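PDB 1AW9: glutathione s-transferase III from Zea mays, which probably conjugates reduced glutathione to hydrophobic electrophiles, herbicides among them, as a phi-class transferase of maize. Local coordinates for residues 15-27 with 71-85. Sequence-based numbering, arbitrary orientation.
With CD (cadmium ion), chain F.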
loop_
_atom_site.group_PDB
_atom_site.type_symbol
_atom_site.label_atom_id
_atom_site.label_comp_id
_atom_site.label_asym_id
_atom_site.label_seq_id
_atom_site.Cartn_x
_atom_site.Cartn_y
_atom_site.Cartn_z
ATOM N N VAL A 15 -3.976 -5.015 28.691
ATOM C CA VAL A 15 -5.278 -5.001 29.346
ATOM C C VAL A 15 -6.095 -6.278 29.076
ATOM O O VAL A 15 -6.884 -6.678 29.921
ATOM C CB VAL A 15 -6.074 -3.736 28.987
ATOM C CG1 VAL A 15 -7.474 -3.758 29.647
ATOM C CG2 VAL A 15 -5.291 -2.513 29.409
ATOM N N ARG A 16 -5.912 -6.929 27.926
ATOM C CA ARG A 16 -6.637 -8.162 27.640
ATOM C C ARG A 16 -6.238 -9.253 28.633
ATOM O O ARG A 16 -7.019 -10.188 28.897
ATOM C CB ARG A 16 -6.340 -8.691 26.224
ATOM C CG ARG A 16 -7.111 -10.007 25.852
ATOM C CD ARG A 16 -6.729 -10.734 24.501
ATOM N NE ARG A 16 -7.111 -9.947 23.328
ATOM C CZ ARG A 16 -6.265 -9.178 22.645
ATOM N NH1 ARG A 16 -4.980 -9.135 22.988
ATOM N NH2 ARG A 16 -6.735 -8.283 21.781
ATOM N N VAL A 17 -4.979 -9.218 29.074
ATOM C CA VAL A 17 -4.478 -10.234 30.013
ATOM C C VAL A 17 -4.932 -9.890 31.421
ATOM O O VAL A 17 -5.409 -10.754 32.131
ATOM C CB VAL A 17 -2.946 -10.389 29.966
ATOM C CG1 VAL A 17 -2.504 -11.470 30.939
ATOM C CG2 VAL A 17 -2.517 -10.767 28.563
ATOM N N ALA A 18 -4.799 -8.621 31.793
ATOM C CA ALA A 18 -5.222 -8.138 33.096
ATOM C C ALA A 18 -6.712 -8.510 33.273
ATOM O O ALA A 18 -7.136 -8.958 34.344
ATOM C CB ALA A 18 -5.024 -6.616 33.162
ATOM N N THR A 19 -7.488 -8.370 32.197
ATOM C CA THR A 19 -8.907 -8.699 32.191
ATOM C C THR A 19 -9.094 -10.107 32.741
ATOM O O THR A 19 -9.822 -10.318 33.702
ATOM C CB THR A 19 -9.497 -8.621 30.752
ATOM O OG1 THR A 19 -9.496 -7.263 30.314
ATOM C CG2 THR A 19 -10.910 -9.106 30.701
ATOM N N VAL A 20 -8.412 -11.071 32.149
ATOM C CA VAL A 20 -8.532 -12.435 32.585
ATOM C C VAL A 20 -7.936 -12.660 33.984
ATOM O O VAL A 20 -8.489 -13.436 34.757
ATOM C CB VAL A 20 -7.968 -13.386 31.515
ATOM C CG1 VAL A 20 -7.752 -14.768 32.054
ATOM C CG2 VAL A 20 -8.949 -13.476 30.377
ATOM N N LEU A 21 -6.886 -11.936 34.362
ATOM C CA LEU A 21 -6.309 -12.139 35.698
ATOM C C LEU A 21 -7.276 -11.675 36.801
ATOM O O LEU A 21 -7.402 -12.340 37.826
ATOM C CB LEU A 21 -4.936 -11.469 35.848
ATOM C CG LEU A 21 -3.762 -11.936 34.945
ATOM C CD1 LEU A 21 -2.582 -11.042 35.143
ATOM C CD2 LEU A 21 -3.348 -13.349 35.181
ATOM N N ASN A 22 -7.992 -10.575 36.583
ATOM C CA ASN A 22 -8.949 -10.112 37.576
ATOM C C ASN A 22 -10.154 -11.026 37.667
ATOM O O ASN A 22 -10.677 -11.249 38.742
ATOM C CB ASN A 22 -9.403 -8.715 37.275
ATOM C CG ASN A 22 -8.313 -7.750 37.460
ATOM O OD1 ASN A 22 -7.574 -7.851 38.421
ATOM N ND2 ASN A 22 -8.147 -6.832 36.518
ATOM N N GLU A 23 -10.613 -11.572 36.553
ATOM C CA GLU A 23 -11.766 -12.450 36.611
ATOM C C GLU A 23 -11.437 -13.614 37.527
ATOM O O GLU A 23 -12.244 -13.993 38.351
ATOM C CB GLU A 23 -12.131 -12.958 35.221
ATOM C CG GLU A 23 -12.848 -11.950 34.350
ATOM C CD GLU A 23 -14.319 -11.748 34.726
ATOM O OE1 GLU A 23 -14.902 -12.609 35.416
ATOM O OE2 GLU A 23 -14.913 -10.736 34.321
ATOM N N LYS A 24 -10.257 -14.196 37.337
ATOM C CA LYS A 24 -9.761 -15.325 38.120
ATOM C C LYS A 24 -9.337 -14.860 39.527
ATOM O O LYS A 24 -8.962 -15.670 40.376
ATOM C CB LYS A 24 -8.555 -15.943 37.399
ATOM C CG LYS A 24 -8.924 -16.770 36.181
ATOM C CD LYS A 24 -9.301 -18.148 36.638
ATOM C CE LYS A 24 -10.266 -18.796 35.707
ATOM N NZ LYS A 24 -10.909 -19.948 36.385
ATOM N N GLY A 25 -9.395 -13.550 39.756
ATOM C CA GLY A 25 -8.998 -12.990 41.026
ATOM C C GLY A 25 -7.560 -13.310 41.433
ATOM O O GLY A 25 -7.246 -13.336 42.633
ATOM N N LEU A 26 -6.670 -13.496 40.462
ATOM C CA LEU A 26 -5.288 -13.812 40.762
ATOM C C LEU A 26 -4.528 -12.558 41.111
ATOM O O LEU A 26 -4.953 -11.476 40.772
ATOM C CB LEU A 26 -4.637 -14.523 39.584
ATOM C CG LEU A 26 -5.262 -15.875 39.203
ATOM C CD1 LEU A 26 -4.612 -16.447 37.963
ATOM C CD2 LEU A 26 -5.109 -16.874 40.341
ATOM N N ASP A 27 -3.435 -12.703 41.847
ATOM C CA ASP A 27 -2.592 -11.565 42.216
ATOM C C ASP A 27 -1.510 -11.382 41.184
ATOM O O ASP A 27 -0.869 -12.360 40.787
ATOM C CB ASP A 27 -1.888 -11.806 43.538
ATOM C CG ASP A 27 -2.734 -11.439 44.707
ATOM O OD1 ASP A 27 -2.995 -10.214 44.884
ATOM O OD2 ASP A 27 -3.124 -12.381 45.447
ATOM N N ASN A 71 -3.850 -15.950 28.329
ATOM C CA ASN A 71 -5.218 -16.054 28.811
ATOM C C ASN A 71 -5.744 -17.477 28.858
ATOM O O ASN A 71 -6.428 -17.869 29.799
ATOM C CB ASN A 71 -6.152 -15.175 27.981
ATOM C CG ASN A 71 -5.983 -13.740 28.325
ATOM O OD1 ASN A 71 -5.142 -13.424 29.155
ATOM N ND2 ASN A 71 -6.768 -12.861 27.727
ATOM N N ARG A 72 -5.404 -18.281 27.870
ATOM C CA ARG A 72 -5.921 -19.615 27.863
ATOM C C ARG A 72 -5.231 -20.452 28.926
ATOM O O ARG A 72 -5.881 -21.212 29.647
ATOM C CB ARG A 72 -5.777 -20.227 26.488
ATOM C CG ARG A 72 -6.364 -21.604 26.428
ATOM C CD ARG A 72 -7.244 -21.776 25.225
ATOM N NE ARG A 72 -8.071 -22.977 25.344
ATOM C CZ ARG A 72 -8.864 -23.424 24.379
ATOM N NH1 ARG A 72 -8.931 -22.769 23.225
ATOM N NH2 ARG A 72 -9.600 -24.508 24.573
ATOM N N TYR A 73 -3.921 -20.282 29.050
ATOM C CA TYR A 73 -3.131 -21.010 30.043
ATOM C C TYR A 73 -3.649 -20.728 31.454
ATOM O O TYR A 73 -3.950 -21.633 32.210
ATOM C CB TYR A 73 -1.674 -20.596 29.933
ATOM C CG TYR A 73 -0.813 -20.993 31.104
ATOM C CD1 TYR A 73 -0.243 -22.264 31.187
ATOM C CD2 TYR A 73 -0.505 -20.060 32.093
ATOM C CE1 TYR A 73 0.622 -22.584 32.218
ATOM C CE2 TYR A 73 0.351 -20.369 33.124
ATOM C CZ TYR A 73 0.916 -21.625 33.177
ATOM O OH TYR A 73 1.832 -21.869 34.174
ATOM N N ILE A 74 -3.742 -19.461 31.800
ATOM C CA ILE A 74 -4.242 -19.060 33.085
ATOM C C ILE A 74 -5.681 -19.558 33.298
ATOM O O ILE A 74 -6.005 -19.968 34.392
ATOM C CB ILE A 74 -4.208 -17.533 33.193
ATOM C CG1 ILE A 74 -2.761 -17.036 33.238
ATOM C CG2 ILE A 74 -5.082 -17.051 34.332
ATOM C CD1 ILE A 74 -1.898 -17.635 34.332
ATOM N N ALA A 75 -6.532 -19.520 32.269
ATOM C CA ALA A 75 -7.935 -19.941 32.386
ATOM C C ALA A 75 -8.103 -21.423 32.686
ATOM O O ALA A 75 -9.063 -21.823 33.339
ATOM C CB ALA A 75 -8.735 -19.561 31.144
ATOM N N SER A 76 -7.196 -22.250 32.192
ATOM C CA SER A 76 -7.301 -23.676 32.473
ATOM C C SER A 76 -6.478 -24.073 33.693
ATOM O O SER A 76 -6.883 -24.940 34.457
ATOM C CB SER A 76 -6.915 -24.521 31.253
ATOM O OG SER A 76 -5.780 -23.993 30.583
ATOM N N LYS A 77 -5.354 -23.400 33.904
ATOM C CA LYS A 77 -4.480 -23.697 35.025
ATOM C C LYS A 77 -5.135 -23.304 36.328
ATOM O O LYS A 77 -5.171 -24.088 37.271
ATOM C CB LYS A 77 -3.133 -22.991 34.872
ATOM C CG LYS A 77 -2.072 -23.478 35.806
ATOM C CD LYS A 77 -1.383 -22.308 36.402
ATOM C CE LYS A 77 -0.391 -22.708 37.480
ATOM N NZ LYS A 77 0.904 -23.143 36.906
ATOM N N TYR A 78 -5.643 -22.092 36.399
ATOM C CA TYR A 78 -6.302 -21.662 37.602
ATOM C C TYR A 78 -7.800 -21.761 37.382
ATOM O O TYR A 78 -8.549 -20.859 37.757
ATOM C CB TYR A 78 -5.930 -20.237 37.917
ATOM C CG TYR A 78 -4.466 -20.028 38.112
ATOM C CD1 TYR A 78 -3.911 -20.167 39.359
ATOM C CD2 TYR A 78 -3.653 -19.607 37.063
ATOM C CE1 TYR A 78 -2.599 -19.884 39.575
ATOM C CE2 TYR A 78 -2.324 -19.315 37.267
ATOM C CZ TYR A 78 -1.806 -19.459 38.532
ATOM O OH TYR A 78 -0.496 -19.174 38.800
ATOM N N ALA A 79 -8.225 -22.883 36.809
ATOM C CA ALA A 79 -9.622 -23.166 36.495
ATOM C C ALA A 79 -10.659 -22.928 37.607
ATOM O O ALA A 79 -11.828 -22.643 37.312
ATOM C CB ALA A 79 -9.729 -24.585 36.000
ATOM N N SER A 80 -10.240 -23.056 38.865
ATOM C CA SER A 80 -11.129 -22.899 40.003
ATOM C C SER A 80 -11.201 -21.508 40.591
ATOM O O SER A 80 -12.286 -21.056 40.977
ATOM C CB SER A 80 -10.732 -23.885 41.074
ATOM O OG SER A 80 -10.522 -25.144 40.461
ATOM N N GLU A 81 -10.062 -20.839 40.737
ATOM C CA GLU A 81 -10.094 -19.488 41.274
ATOM C C GLU A 81 -11.065 -18.683 40.410
ATOM O O GLU A 81 -11.220 -18.963 39.214
ATOM C CB GLU A 81 -8.714 -18.828 41.234
ATOM C CG GLU A 81 -7.908 -18.946 42.526
ATOM C CD GLU A 81 -6.935 -20.119 42.523
ATOM O OE1 GLU A 81 -6.249 -20.340 41.507
ATOM O OE2 GLU A 81 -6.828 -20.809 43.552
ATOM N N GLY A 82 -11.729 -17.717 41.048
ATOM C CA GLY A 82 -12.695 -16.847 40.391
ATOM C C GLY A 82 -13.619 -17.513 39.392
ATOM O O GLY A 82 -13.909 -18.708 39.483
ATOM N N THR A 83 -14.016 -16.735 38.393
ATOM C CA THR A 83 -14.919 -17.170 37.345
ATOM C C THR A 83 -14.405 -18.330 36.542
ATOM O O THR A 83 -13.225 -18.419 36.218
ATOM C CB THR A 83 -15.168 -16.028 36.346
ATOM O OG1 THR A 83 -15.588 -14.855 37.057
ATOM C CG2 THR A 83 -16.207 -16.418 35.297
ATOM N N ASP A 84 -15.320 -19.183 36.140
ATOM C CA ASP A 84 -14.927 -20.299 35.341
ATOM C C ASP A 84 -14.990 -19.750 33.916
ATOM O O ASP A 84 -16.080 -19.635 33.345
ATOM C CB ASP A 84 -15.913 -21.452 35.523
ATOM C CG ASP A 84 -15.431 -22.740 34.878
ATOM O OD1 ASP A 84 -14.295 -22.756 34.323
ATOM O OD2 ASP A 84 -16.192 -23.743 34.943
ATOM N N LEU A 85 -13.844 -19.332 33.374
ATOM C CA LEU A 85 -13.830 -18.791 32.006
ATOM C C LEU A 85 -13.963 -19.910 30.979
ATOM O O LEU A 85 -14.206 -19.669 29.793
ATOM C CB LEU A 85 -12.597 -17.913 31.758
ATOM C CG LEU A 85 -12.499 -16.646 32.603
ATOM C CD1 LEU A 85 -11.134 -16.069 32.476
ATOM C CD2 LEU A 85 -13.537 -15.635 32.242
HETATM CD CD CD F . -5.020 -11.941 46.963
HETATM O O HOH W 1 -11.530 -21.280 34.125
#
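K24 leaves its backbone with CG opposite the carbonyl carbon (chi1 -75°), bends again at chi2 (-83°), then runs nearly extended, which carries NZ into the turn after helix 67-77. In this thioredoxin-like N-terminal domain the axes of 15-23 and 71-77, on helices 12-23 and 67-77, run 5° from parallel, and the lysine joins the end of one to the end of the other. K24 NZ donates to Y78 O (2.9 Å), T83 O (2.8 Å) and E81 O, the last almost straight down its carbonyl. A water 2.7 Å from K24 NZ, and 2.6 Å from A75 O, makes four acceptors for three protons. Cut back to an alanine, the position is likely to leave those three carbonyls without their common donor and the 78-83 turn freer to shift. Beside it, T83 OG1 gives its proton to E23 OE1, an oxygen that also pairs with R200. V20 CG1 packs on L85 CD1, and I74 CG2 meets L26 CD1, which also sits over one face of the Y78 ring in a CH-pi contact, 3.6 Å from the centroid. At the far end, near residues likely to bind glutathione, N71 lays its amide against V20; N71 ND2, shared with N167 OD1, reaches R16 O at 2.9 Å from above the carbonyl plane.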